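Local coordinates for periplasmic sugar-binding protein (Chloroflexus aurantiacus, PDB 4RXU), which binds D-glucose in the cleft between its two lobes and probably serves sugar uptake as the solute-binding component of an ABC transporter, at residues P43-Q47 with Q277-K281; S135-A140 with L171-A176; T220-F224 with P251-T255; A256-D261 with Y286-Q292. One frame throughout, in Å; residues are numbered along the deposited sequence.

Contact 1 of 4, residues P43-Q47 with Q277-K281. With BGC (beta-D-glucopyranose), chain C.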
loop_
_atom_site.group_PDB
_atom_site.type_symbol
_atom_site.label_atom_id
_atom_site.label_comp_id
_atom_site.label_asym_id
_atom_site.label_seq_id
_atom_site.Cartn_x
_atom_site.Cartn_y
_atom_site.Cartn_z
ATOM N N PRO A 43 6.095 7.802 -3.670
ATOM C CA PRO A 43 5.531 9.014 -3.041
ATOM C C PRO A 43 4.940 8.803 -1.640
ATOM O O PRO A 43 4.947 9.701 -0.817
ATOM C CB PRO A 43 4.418 9.417 -4.009
ATOM C CG PRO A 43 4.879 8.929 -5.325
ATOM C CD PRO A 43 5.719 7.700 -5.090
ATOM N N ARG A 44 4.442 7.594 -1.386
ATOM C CA ARG A 44 3.777 7.275 -0.129
ATOM C C ARG A 44 4.609 7.740 1.058
ATOM O O ARG A 44 4.073 8.360 1.975
ATOM C CB ARG A 44 3.502 5.770 -0.016
ATOM C CG ARG A 44 3.113 5.280 1.379
ATOM C CD ARG A 44 1.877 5.940 1.978
ATOM N NE ARG A 44 1.901 5.721 3.415
ATOM C CZ ARG A 44 1.523 4.616 4.054
ATOM N NH1 ARG A 44 1.721 4.530 5.370
ATOM N NH2 ARG A 44 0.938 3.603 3.426
ATOM N N TRP A 45 5.920 7.455 1.019
ATOM C CA TRP A 45 6.749 7.682 2.217
ATOM C C TRP A 45 7.027 9.148 2.497
ATOM O O TRP A 45 7.377 9.496 3.617
ATOM C CB TRP A 45 8.038 6.834 2.222
ATOM C CG TRP A 45 7.663 5.453 1.831
ATOM C CD1 TRP A 45 7.965 4.844 0.671
ATOM C CD2 TRP A 45 6.726 4.593 2.505
ATOM N NE1 TRP A 45 7.311 3.632 0.580
ATOM C CE2 TRP A 45 6.548 3.461 1.701
ATOM C CE3 TRP A 45 6.043 4.664 3.718
ATOM C CZ2 TRP A 45 5.696 2.428 2.052
ATOM C CZ3 TRP A 45 5.210 3.633 4.069
ATOM C CH2 TRP A 45 5.044 2.533 3.246
ATOM N N ILE A 46 6.845 9.993 1.493
ATOM C CA ILE A 46 6.876 11.431 1.692
ATOM C C ILE A 46 5.702 11.868 2.575
ATOM O O ILE A 46 5.863 12.749 3.425
ATOM C CB ILE A 46 6.881 12.168 0.335
ATOM C CG1 ILE A 46 7.988 11.634 -0.589
ATOM C CG2 ILE A 46 7.066 13.655 0.550
ATOM C CD1 ILE A 46 9.393 11.732 -0.049
ATOM N N GLN A 47 4.538 11.236 2.400
ATOM C CA GLN A 47 3.398 11.523 3.274
ATOM C C GLN A 47 3.765 11.186 4.722
ATOM O O GLN A 47 3.614 12.008 5.636
ATOM C CB GLN A 47 2.152 10.761 2.869
ATOM C CG GLN A 47 1.575 11.082 1.495
ATOM C CD GLN A 47 0.113 10.673 1.426
ATOM O OE1 GLN A 47 -0.696 11.061 2.294
ATOM N NE2 GLN A 47 -0.238 9.878 0.423
ATOM N N GLN A 277 -4.853 3.745 -4.362
ATOM C CA GLN A 277 -4.820 4.003 -2.932
ATOM C C GLN A 277 -3.732 5.011 -2.607
ATOM O O GLN A 277 -2.789 5.160 -3.373
ATOM C CB GLN A 277 -4.563 2.734 -2.110
ATOM C CG GLN A 277 -3.151 2.193 -2.216
ATOM C CD GLN A 277 -2.955 0.976 -1.343
ATOM O OE1 GLN A 277 -3.059 1.049 -0.116
ATOM N NE2 GLN A 277 -2.685 -0.155 -1.971
ATOM N N ASP A 278 -3.936 5.665 -1.460
ATOM C CA ASP A 278 -3.010 6.598 -0.777
ATOM C C ASP A 278 -3.510 8.049 -0.841
ATOM O O ASP A 278 -2.997 8.908 -0.128
ATOM C CB ASP A 278 -1.584 6.570 -1.340
ATOM C CG ASP A 278 -0.853 5.238 -1.113
ATOM O OD1 ASP A 278 -1.292 4.386 -0.308
ATOM O OD2 ASP A 278 0.219 5.088 -1.739
ATOM N N ALA A 279 -4.495 8.328 -1.704
ATOM C CA ALA A 279 -5.014 9.697 -1.848
ATOM C C ALA A 279 -3.885 10.698 -2.112
ATOM O O ALA A 279 -3.865 11.804 -1.572
ATOM C CB ALA A 279 -5.865 10.112 -0.652
ATOM N N GLU A 280 -2.966 10.318 -2.989
ATOM C CA GLU A 280 -1.954 11.255 -3.459
ATOM C C GLU A 280 -2.666 12.429 -4.145
ATOM O O GLU A 280 -3.662 12.247 -4.831
ATOM C CB GLU A 280 -0.970 10.562 -4.409
ATOM C CG GLU A 280 -0.107 9.483 -3.709
ATOM C CD GLU A 280 0.938 10.016 -2.724
ATOM O OE1 GLU A 280 1.290 11.220 -2.789
ATOM O OE2 GLU A 280 1.424 9.223 -1.885
ATOM N N LYS A 281 -2.126 13.631 -3.978
ATOM C CA LYS A 281 -2.776 14.838 -4.487
ATOM C C LYS A 281 -3.076 14.737 -5.976
ATOM O O LYS A 281 -4.167 15.093 -6.415
ATOM C CB LYS A 281 -1.963 16.085 -4.143
ATOM C CG LYS A 281 -1.965 16.359 -2.645
ATOM C CD LYS A 281 -1.166 17.593 -2.272
ATOM C CE LYS A 281 -1.106 17.831 -0.784
ATOM N NZ LYS A 281 -0.311 19.056 -0.489
HETATM C C2 BGC C . 1.954 1.036 1.078
HETATM C C3 BGC C . 1.161 1.803 0.040
HETATM C C4 BGC C . 2.113 2.359 -1.009
HETATM C C5 BGC C . 3.018 1.262 -1.572
HETATM C C6 BGC C . 4.095 1.783 -2.497
HETATM C C1 BGC C . 2.646 -0.062 0.288
HETATM O O1 BGC C . 3.245 -1.022 1.107
HETATM O O2 BGC C . 1.061 0.507 2.064
HETATM O O3 BGC C . 0.460 2.850 0.705
HETATM O O4 BGC C . 1.333 2.852 -2.116
HETATM O O5 BGC C . 3.648 0.554 -0.523
HETATM O O6 BGC C . 4.814 2.874 -1.917
HETATM O O HOH W 1 3.637 12.005 -1.498
#
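Q47 NE2 is held by two acceptors from the facing loop. It donates to D278 O at 3.0 Å and to E280 OE2 at 2.9 Å, both nearly straight and both close to the Q47 amide plane. E280 OE2 is met from above its carboxylate, the two flat groups standing 89° apart; with OE1 of Q47 bonded to Y357, the rotation of this amide is fixed from both ends. Beside it, a water donates to P43 O and E280 OE1. R44 and D278 meet mainly through the bound glucose. R44 NH2 gives a bond to sugar O3 at 2.9 Å, and O3 in turn donates to D278 OD1 at 2.5 Å, while O4 donates to OD2, so one carboxylate accepts from two neighbouring hydroxyls. With CG anti to the backbone N (chi1 166°) and a bend at chi2, the R44 chain runs alongside O3 and C4 of the sugar; W45 CZ3 covers one guanidinium face, and D48 and D118 salt-bridge R44. As expected of a sugar-bound periplasmic binding protein, the contact spans the cleft, setting the start of helix 44-59 against the loop between strand 269-274 and helix 281-288, with helix 300-315 also packed on R44.

Contact 2 of 4, residues S135-A140 with L171-A176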
loop_
_atom_site.group_PDB
_atom_site.type_symbol
_atom_site.label_atom_id
_atom_site.label_comp_id
_atom_site.label_asym_id
_atom_site.label_seq_id
_atom_site.Cartn_x
_atom_site.Cartn_y
_atom_site.Cartn_z
ATOM N N SER A 135 -4.883 -3.804 5.228
ATOM C CA SER A 135 -4.508 -3.992 3.822
ATOM C C SER A 135 -5.400 -4.945 3.029
ATOM O O SER A 135 -5.611 -4.743 1.820
ATOM C CB SER A 135 -3.059 -4.442 3.685
ATOM O OG SER A 135 -2.167 -3.446 4.151
ATOM N N ILE A 136 -5.914 -5.975 3.694
ATOM C CA ILE A 136 -6.874 -6.860 3.018
ATOM C C ILE A 136 -8.102 -6.031 2.569
ATOM O O ILE A 136 -8.607 -6.178 1.435
ATOM C CB ILE A 136 -7.278 -8.035 3.931
ATOM C CG1 ILE A 136 -6.106 -9.035 4.093
ATOM C CG2 ILE A 136 -8.533 -8.769 3.431
ATOM C CD1 ILE A 136 -5.796 -9.890 2.875
ATOM N N ALA A 137 -8.579 -5.178 3.465
ATOM C CA ALA A 137 -9.714 -4.328 3.158
ATOM C C ALA A 137 -9.393 -3.352 2.022
ATOM O O ALA A 137 -10.262 -3.068 1.219
ATOM C CB ALA A 137 -10.182 -3.573 4.399
ATOM N N VAL A 138 -8.157 -2.841 1.944
ATOM C CA VAL A 138 -7.785 -2.016 0.776
ATOM C C VAL A 138 -8.059 -2.774 -0.541
ATOM O O VAL A 138 -8.726 -2.258 -1.456
ATOM C CB VAL A 138 -6.301 -1.617 0.807
ATOM C CG1 VAL A 138 -5.905 -0.908 -0.470
ATOM C CG2 VAL A 138 -6.018 -0.754 2.016
ATOM N N GLY A 139 -7.543 -3.997 -0.652
ATOM C CA GLY A 139 -7.716 -4.750 -1.906
ATOM C C GLY A 139 -9.166 -5.099 -2.160
ATOM O O GLY A 139 -9.619 -5.026 -3.274
ATOM N N ALA A 140 -9.871 -5.496 -1.102
ATOM C CA ALA A 140 -11.306 -5.816 -1.198
ATOM C C ALA A 140 -12.071 -4.602 -1.699
ATOM O O ALA A 140 -12.907 -4.733 -2.588
ATOM C CB ALA A 140 -11.863 -6.293 0.131
ATOM N N LEU A 171 -1.016 -8.803 0.349
ATOM C CA LEU A 171 -2.282 -8.551 1.075
ATOM C C LEU A 171 -3.274 -7.791 0.196
ATOM O O LEU A 171 -4.457 -8.137 0.137
ATOM C CB LEU A 171 -2.055 -7.797 2.397
ATOM C CG LEU A 171 -1.219 -8.583 3.417
ATOM C CD1 LEU A 171 -0.816 -7.748 4.636
ATOM C CD2 LEU A 171 -1.993 -9.818 3.851
ATOM N N PHE A 172 -2.810 -6.768 -0.501
ATOM C CA PHE A 172 -3.708 -6.027 -1.371
ATOM C C PHE A 172 -4.231 -6.952 -2.468
ATOM O O PHE A 172 -5.388 -6.885 -2.850
ATOM C CB PHE A 172 -3.015 -4.860 -2.051
ATOM C CG PHE A 172 -2.419 -3.842 -1.128
ATOM C CD1 PHE A 172 -3.050 -3.401 0.034
ATOM C CD2 PHE A 172 -1.217 -3.271 -1.480
ATOM C CE1 PHE A 172 -2.446 -2.444 0.851
ATOM C CE2 PHE A 172 -0.632 -2.310 -0.692
ATOM C CZ PHE A 172 -1.235 -1.897 0.475
ATOM N N PHE A 173 -3.350 -7.787 -3.012
ATOM C CA PHE A 173 -3.778 -8.660 -4.081
ATOM C C PHE A 173 -4.790 -9.692 -3.546
ATOM O O PHE A 173 -5.812 -9.983 -4.193
ATOM C CB PHE A 173 -2.631 -9.387 -4.748
ATOM C CG PHE A 173 -3.079 -10.160 -5.934
ATOM C CD1 PHE A 173 -3.308 -9.529 -7.139
ATOM C CD2 PHE A 173 -3.391 -11.507 -5.802
ATOM C CE1 PHE A 173 -3.796 -10.251 -8.221
ATOM C CE2 PHE A 173 -3.858 -12.222 -6.860
ATOM C CZ PHE A 173 -4.090 -11.593 -8.058
ATOM N N GLU A 174 -4.496 -10.271 -2.390
ATOM C CA GLU A 174 -5.410 -11.260 -1.825
ATOM C C GLU A 174 -6.796 -10.640 -1.606
ATOM O O GLU A 174 -7.811 -11.255 -1.907
ATOM C CB GLU A 174 -4.874 -11.823 -0.502
ATOM C CG GLU A 174 -5.846 -12.799 0.165
ATOM C CD GLU A 174 -5.349 -13.361 1.484
ATOM O OE1 GLU A 174 -4.143 -13.235 1.806
ATOM O OE2 GLU A 174 -6.174 -13.964 2.201
ATOM N N GLY A 175 -6.838 -9.462 -0.993
ATOM C CA GLY A 175 -8.118 -8.825 -0.684
ATOM C C GLY A 175 -8.944 -8.620 -1.945
ATOM O O GLY A 175 -10.198 -8.866 -1.997
ATOM N N ALA A 176 -8.247 -8.206 -2.998
ATOM C CA ALA A 176 -8.916 -8.009 -4.296
ATOM C C ALA A 176 -9.349 -9.320 -4.931
ATOM O O ALA A 176 -10.460 -9.450 -5.449
ATOM C CB ALA A 176 -8.005 -7.245 -5.252
#
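L171 starts the crossing with its CB against S135 CB at 3.7 Å, while its CD2 meets CD1 of I136, the two side chains running at about a right angle. F172 follows, its CG anti to the carbonyl carbon (chi1 -59°), which turns the ring along the neighbouring helix: S135 O lies at the ring edge, 3.4 Å from CD1, S135 OG sits near CE1, and V138 CB and CG1 rest obliquely against CD1 and CE1. F172 O receives a CA-H...O contact from G139 CA at 3.3 Å. The E174 chain, from CB to its carboxylate, crosses I136 obliquely and touches its CD1; the carboxylate is salt-bridged to K178. At G175 the two backbones touch: its CA meets I136 O at 3.4 Å, its O meets A140 CA, and a CB on either G175 or G139 would collide with the opposing backbone. A176 CA ends the run against G139 O at 3.2 Å. These glycines let the axes of the two segments approach to 6.3 Å, crossing at -50°, a glycine-mediated close helix pair stitched by CA-H...O contacts. Helix 135-148 also faces strands 295-298 and 332-343, helix 167-185 packs against helix 208-218, and F172 extends to the glucose.

Contact 3 of 4, residues T220-F224 with P251-T255. With BGC (beta-D-glucopyranose), chain C.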
loop_
_atom_site.group_PDB
_atom_site.type_symbol
_atom_site.label_atom_id
_atom_site.label_comp_id
_atom_site.label_asym_id
_atom_site.label_seq_id
_atom_site.Cartn_x
_atom_site.Cartn_y
_atom_site.Cartn_z
ATOM N N THR A 220 3.875 -3.855 -10.924
ATOM C CA THR A 220 4.299 -2.498 -11.200
ATOM C C THR A 220 5.601 -2.168 -10.492
ATOM O O THR A 220 6.195 -1.125 -10.756
ATOM C CB THR A 220 3.274 -1.502 -10.690
ATOM O OG1 THR A 220 3.198 -1.604 -9.254
ATOM C CG2 THR A 220 1.934 -1.750 -11.290
ATOM N N ASN A 221 6.017 -3.025 -9.545
ATOM C CA ASN A 221 7.172 -2.726 -8.683
ATOM C C ASN A 221 7.050 -1.363 -7.979
ATOM O O ASN A 221 8.061 -0.727 -7.650
ATOM C CB ASN A 221 8.471 -2.796 -9.480
ATOM C CG ASN A 221 8.872 -4.216 -9.803
ATOM O OD1 ASN A 221 8.622 -5.129 -9.034
ATOM N ND2 ASN A 221 9.511 -4.399 -10.936
ATOM N N TRP A 222 5.809 -0.917 -7.791
ATOM C CA TRP A 222 5.491 0.379 -7.158
ATOM C C TRP A 222 6.201 1.538 -7.852
ATOM O O TRP A 222 6.666 2.496 -7.218
ATOM C CB TRP A 222 5.842 0.364 -5.675
ATOM C CG TRP A 222 5.095 -0.547 -4.778
ATOM C CD1 TRP A 222 5.637 -1.308 -3.765
ATOM C CD2 TRP A 222 3.664 -0.726 -4.688
ATOM N NE1 TRP A 222 4.634 -1.969 -3.076
ATOM C CE2 TRP A 222 3.416 -1.634 -3.621
ATOM C CE3 TRP A 222 2.581 -0.202 -5.381
ATOM C CZ2 TRP A 222 2.130 -2.007 -3.244
ATOM C CZ3 TRP A 222 1.292 -0.609 -5.027
ATOM C CH2 TRP A 222 1.086 -1.495 -3.961
ATOM N N ASP A 223 6.258 1.436 -9.171
ATOM C CA ASP A 223 7.021 2.357 -10.016
ATOM C C ASP A 223 6.152 2.831 -11.189
ATOM O O ASP A 223 5.570 2.015 -11.912
ATOM C CB ASP A 223 8.293 1.700 -10.552
ATOM C CG ASP A 223 9.087 2.626 -11.466
ATOM O OD1 ASP A 223 9.562 3.683 -11.013
ATOM O OD2 ASP A 223 9.222 2.286 -12.650
ATOM N N PHE A 224 6.089 4.149 -11.360
ATOM C CA PHE A 224 5.283 4.785 -12.392
ATOM C C PHE A 224 5.601 4.263 -13.800
ATOM O O PHE A 224 4.704 3.793 -14.507
ATOM C CB PHE A 224 5.468 6.319 -12.364
ATOM C CG PHE A 224 4.486 7.061 -13.226
ATOM C CD1 PHE A 224 4.690 7.180 -14.588
ATOM C CD2 PHE A 224 3.344 7.601 -12.674
ATOM C CE1 PHE A 224 3.772 7.840 -15.379
ATOM C CE2 PHE A 224 2.424 8.274 -13.449
ATOM C CZ PHE A 224 2.629 8.386 -14.811
ATOM N N PRO A 251 -2.890 -0.904 -8.235
ATOM C CA PRO A 251 -2.705 -1.153 -6.798
ATOM C C PRO A 251 -2.484 0.092 -5.950
ATOM O O PRO A 251 -2.758 0.067 -4.769
ATOM C CB PRO A 251 -1.477 -2.080 -6.767
ATOM C CG PRO A 251 -0.705 -1.699 -7.997
ATOM C CD PRO A 251 -1.757 -1.403 -9.032
ATOM N N ASN A 252 -1.990 1.183 -6.541
ATOM C CA ASN A 252 -1.912 2.432 -5.782
ATOM C C ASN A 252 -2.090 3.619 -6.697
ATOM O O ASN A 252 -2.265 3.444 -7.890
ATOM C CB ASN A 252 -0.627 2.540 -4.936
ATOM C CG ASN A 252 0.606 2.913 -5.741
ATOM O OD1 ASN A 252 0.616 2.902 -6.980
ATOM N ND2 ASN A 252 1.690 3.207 -5.022
ATOM N N ASP A 253 -2.012 4.827 -6.152
ATOM C CA ASP A 253 -2.321 6.035 -6.935
ATOM C C ASP A 253 -1.377 6.318 -8.092
ATOM O O ASP A 253 -1.829 6.535 -9.225
ATOM C CB ASP A 253 -2.422 7.244 -6.018
ATOM C CG ASP A 253 -3.757 7.303 -5.297
ATOM O OD1 ASP A 253 -4.665 6.512 -5.627
ATOM O OD2 ASP A 253 -3.913 8.183 -4.431
ATOM N N GLY A 254 -0.072 6.332 -7.832
ATOM C CA GLY A 254 0.831 6.675 -8.913
ATOM C C GLY A 254 0.746 5.658 -10.035
ATOM O O GLY A 254 0.733 6.008 -11.212
ATOM N N THR A 255 0.721 4.375 -9.683
ATOM C CA THR A 255 0.614 3.364 -10.731
ATOM C C THR A 255 -0.742 3.453 -11.461
ATOM O O THR A 255 -0.807 3.226 -12.669
ATOM C CB THR A 255 0.870 1.932 -10.194
ATOM O OG1 THR A 255 -0.122 1.560 -9.221
ATOM C CG2 THR A 255 2.278 1.776 -9.619
HETATM C C2 BGC C . 1.954 1.036 1.078
HETATM C C3 BGC C . 1.161 1.803 0.040
HETATM C C4 BGC C . 2.113 2.359 -1.009
HETATM C C5 BGC C . 3.018 1.262 -1.572
HETATM C C6 BGC C . 4.095 1.783 -2.497
HETATM C C1 BGC C . 2.646 -0.062 0.288
HETATM O O1 BGC C . 3.245 -1.022 1.107
HETATM O O2 BGC C . 1.061 0.507 2.064
HETATM O O3 BGC C . 0.460 2.850 0.705
HETATM O O4 BGC C . 1.333 2.852 -2.116
HETATM O O5 BGC C . 3.648 0.554 -0.523
HETATM O O6 BGC C . 4.814 2.874 -1.917
HETATM O O HOH W 2 4.484 3.949 -5.744
#
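The backbones of T220-F224 and P251-T255 approach most closely at F224 and T255, CA to CA 5.2 Å, with no direct hydrogen bond between them. T220 forms an ST turn, OG1 accepting from W222 N and also bonded to A161 O, and the same oxygen rests 3.5 Å from T255 CG2, the two side chains crossing at about a right angle. With CG anti to the carbonyl carbon (chi1 -65°), W222 brings its indole to P251 and the sugar; P251 CB lies 3.6 Å from W222 CZ3, and CE3 comes close to N252 ND2, the indole and amide planes being 41° apart. BGC C6 sits 3.3 Å above one indole face, offset toward the rim, while NE1 is bonded to D166. N252 is the N-cap of helix 253-264: its OD1 accepts from T255 N and OG1, which approach from opposite faces of the amide plane, and this doubly held oxygen leaves ND2 aimed at BGC O4 at 2.9 Å, almost straight at 168°. ND2 also donates to a water that bridges to W222 O. Were W222 an alanine, sugar C6 would probably lose the indole face it lies against, D166 the indole N-H, and a gap would open beside P251 and N252. F224 sets CD2 against G254 O. Thus the turn between helices 208-218 and 224-237 packs on the N-terminal end of helix 253-264, A227 touching both threonines.

Contact 4 of 4, residues A256-D261 with Y286-Q292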
loop_
_atom_site.group_PDB
_atom_site.type_symbol
_atom_site.label_atom_id
_atom_site.label_comp_id
_atom_site.label_asym_id
_atom_site.label_seq_id
_atom_site.Cartn_x
_atom_site.Cartn_y
_atom_site.Cartn_z
ATOM N N ALA A 256 -1.807 3.805 -10.727
ATOM C CA ALA A 256 -3.116 4.054 -11.339
ATOM C C ALA A 256 -3.071 5.149 -12.402
ATOM O O ALA A 256 -3.671 4.999 -13.475
ATOM C CB ALA A 256 -4.142 4.401 -10.277
ATOM N N ARG A 257 -2.382 6.245 -12.116
ATOM C CA ARG A 257 -2.327 7.339 -13.077
ATOM C C ARG A 257 -1.543 6.903 -14.299
ATOM O O ARG A 257 -1.926 7.225 -15.419
ATOM C CB ARG A 257 -1.741 8.592 -12.440
ATOM C CG ARG A 257 -2.604 9.156 -11.308
ATOM C CD ARG A 257 -2.219 10.589 -10.952
ATOM N NE ARG A 257 -0.770 10.744 -10.729
ATOM C CZ ARG A 257 -0.128 10.382 -9.621
ATOM N NH1 ARG A 257 -0.814 9.884 -8.595
ATOM N NH2 ARG A 257 1.217 10.508 -9.540
ATOM N N ALA A 258 -0.442 6.175 -14.084
ATOM C CA ALA A 258 0.392 5.696 -15.197
ATOM C C ALA A 258 -0.415 4.779 -16.109
ATOM O O ALA A 258 -0.386 4.903 -17.332
ATOM C CB ALA A 258 1.600 4.945 -14.660
ATOM N N ILE A 259 -1.157 3.870 -15.494
ATOM C CA ILE A 259 -1.968 2.901 -16.214
ATOM C C ILE A 259 -3.152 3.581 -16.891
ATOM O O ILE A 259 -3.423 3.367 -18.081
ATOM C CB ILE A 259 -2.433 1.758 -15.268
ATOM C CG1 ILE A 259 -1.210 0.944 -14.804
ATOM C CG2 ILE A 259 -3.461 0.877 -15.955
ATOM C CD1 ILE A 259 -1.414 0.123 -13.550
ATOM N N ALA A 260 -3.835 4.432 -16.140
ATOM C CA ALA A 260 -4.913 5.246 -16.720
ATOM C C ALA A 260 -4.444 6.054 -17.926
ATOM O O ALA A 260 -5.157 6.141 -18.924
ATOM C CB ALA A 260 -5.514 6.168 -15.668
ATOM N N ASP A 261 -3.241 6.604 -17.853
ATOM C CA ASP A 261 -2.676 7.376 -18.972
ATOM C C ASP A 261 -2.557 6.518 -20.227
ATOM O O ASP A 261 -2.875 6.958 -21.332
ATOM C CB ASP A 261 -1.299 7.976 -18.629
ATOM C CG ASP A 261 -1.360 9.105 -17.609
ATOM O OD1 ASP A 261 -2.467 9.621 -17.281
ATOM O OD2 ASP A 261 -0.253 9.455 -17.120
ATOM N N TYR A 286 -6.948 13.754 -10.465
ATOM C CA TYR A 286 -7.510 12.835 -11.481
ATOM C C TYR A 286 -8.931 12.416 -11.152
ATOM O O TYR A 286 -9.755 12.312 -12.051
ATOM C CB TYR A 286 -6.678 11.574 -11.664
ATOM C CG TYR A 286 -5.580 11.634 -12.719
ATOM C CD1 TYR A 286 -4.839 12.793 -12.957
ATOM C CD2 TYR A 286 -5.225 10.484 -13.438
ATOM C CE1 TYR A 286 -3.830 12.815 -13.914
ATOM C CE2 TYR A 286 -4.211 10.492 -14.385
ATOM C CZ TYR A 286 -3.529 11.657 -14.635
ATOM O OH TYR A 286 -2.538 11.650 -15.567
ATOM N N ILE A 287 -9.210 12.130 -9.885
ATOM C CA ILE A 287 -10.564 11.718 -9.490
ATOM C C ILE A 287 -11.549 12.850 -9.750
ATOM O O ILE A 287 -12.596 12.644 -10.378
ATOM C CB ILE A 287 -10.625 11.256 -8.031
ATOM C CG1 ILE A 287 -9.877 9.925 -7.899
ATOM C CG2 ILE A 287 -12.069 11.095 -7.573
ATOM C CD1 ILE A 287 -9.591 9.509 -6.477
ATOM N N ILE A 288 -11.182 14.054 -9.347
ATOM C CA ILE A 288 -12.030 15.233 -9.614
ATOM C C ILE A 288 -12.316 15.357 -11.112
ATOM O O ILE A 288 -13.472 15.576 -11.523
ATOM C CB ILE A 288 -11.368 16.523 -9.089
ATOM C CG1 ILE A 288 -11.324 16.509 -7.561
ATOM C CG2 ILE A 288 -12.125 17.734 -9.619
ATOM C CD1 ILE A 288 -10.444 17.554 -6.946
ATOM N N ASP A 289 -11.268 15.180 -11.914
ATOM C CA ASP A 289 -11.314 15.397 -13.347
ATOM C C ASP A 289 -11.811 14.204 -14.153
ATOM O O ASP A 289 -11.848 14.270 -15.390
ATOM C CB ASP A 289 -9.940 15.780 -13.869
ATOM C CG ASP A 289 -9.451 17.127 -13.360
ATOM O OD1 ASP A 289 -10.243 17.947 -12.870
ATOM O OD2 ASP A 289 -8.241 17.374 -13.463
ATOM N N GLY A 290 -12.198 13.127 -13.481
ATOM C CA GLY A 290 -12.771 11.971 -14.159
ATOM C C GLY A 290 -11.772 11.056 -14.845
ATOM O O GLY A 290 -12.130 10.346 -15.771
ATOM N N ARG A 291 -10.533 11.076 -14.381
ATOM C CA ARG A 291 -9.450 10.283 -14.999
ATOM C C ARG A 291 -9.031 9.097 -14.162
ATOM O O ARG A 291 -8.379 8.199 -14.684
ATOM C CB ARG A 291 -8.222 11.145 -15.275
ATOM C CG ARG A 291 -8.495 12.383 -16.121
ATOM C CD ARG A 291 -7.233 12.906 -16.732
ATOM N NE ARG A 291 -6.842 11.962 -17.764
ATOM C CZ ARG A 291 -5.614 11.790 -18.221
ATOM N NH1 ARG A 291 -4.603 12.503 -17.756
ATOM N NH2 ARG A 291 -5.413 10.879 -19.157
ATOM N N GLN A 292 -9.423 9.082 -12.889
ATOM C CA GLN A 292 -9.223 7.933 -12.022
ATOM C C GLN A 292 -10.528 7.775 -11.270
ATOM O O GLN A 292 -11.150 8.751 -10.911
ATOM C CB GLN A 292 -8.063 8.192 -11.065
ATOM C CG GLN A 292 -7.862 7.130 -9.981
ATOM C CD GLN A 292 -6.602 7.344 -9.140
ATOM O OE1 GLN A 292 -5.606 7.943 -9.590
ATOM N NE2 GLN A 292 -6.606 6.771 -7.935
HETATM O O HOH W 3 -3.427 9.693 -21.492
#
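Y286 OH donates to D261 OD1 at 2.7 Å, reaching the syn lone pair of the carboxylate, with ring and carboxylate planes 52° apart. R291 adds a long salt bridge to the same oxygen, NH1 to OD1 3.6 Å; OD1 lies well out of the guanidinium plane, so the charges attract without an N-H aimed at it. A water links D261 O to R291 NH2. The R291 chain, bent at chi3, lays CD over one face of the tyrosine ring, while R257 CD covers the opposite face as a CH-pi contact, 3.7 Å from the centroid and 3° off the normal. That sandwich sits at a C-terminal helix end closed by a Schellman motif, in which G290, with positive phi, lets R291 N bond Y286 O and G290 N bond I287 O. A leucine in place of Y286 would probably leave D261 without its hydroxyl partner and the R257 and R291 methylenes without the flat ring between them. Farther along, Q292 OE1 lies 3.7 Å from R257 CG and near A256 CB; both Q292 OE1 and R257 NH1 are bonded to S283. A260 CB packs on R291 O, itself bonded to Y272 OH from strand 269-274.

In the fold
From the N terminus, contact 1 opens at 43-47 and closes only at 277-281, spanning 229 intervening residues and bringing the start of helix 44-59 across the cleft. Within that span contacts 2 and 3 close shorter loops in series: 135-140 with 171-176 joins two helices, and 220-224 with 251-255 seats a turn on the start of helix 253-264. Contact 4 begins on that same helix before contact 1 closes and ends after it, so the two cross. Q277 touches F172 and V138 of contact 2 and bonds P251 of contact 3; D253 bonds E280 and Q292, joining contacts 1, 3 and 4. Contacts 2 and 4 do not touch.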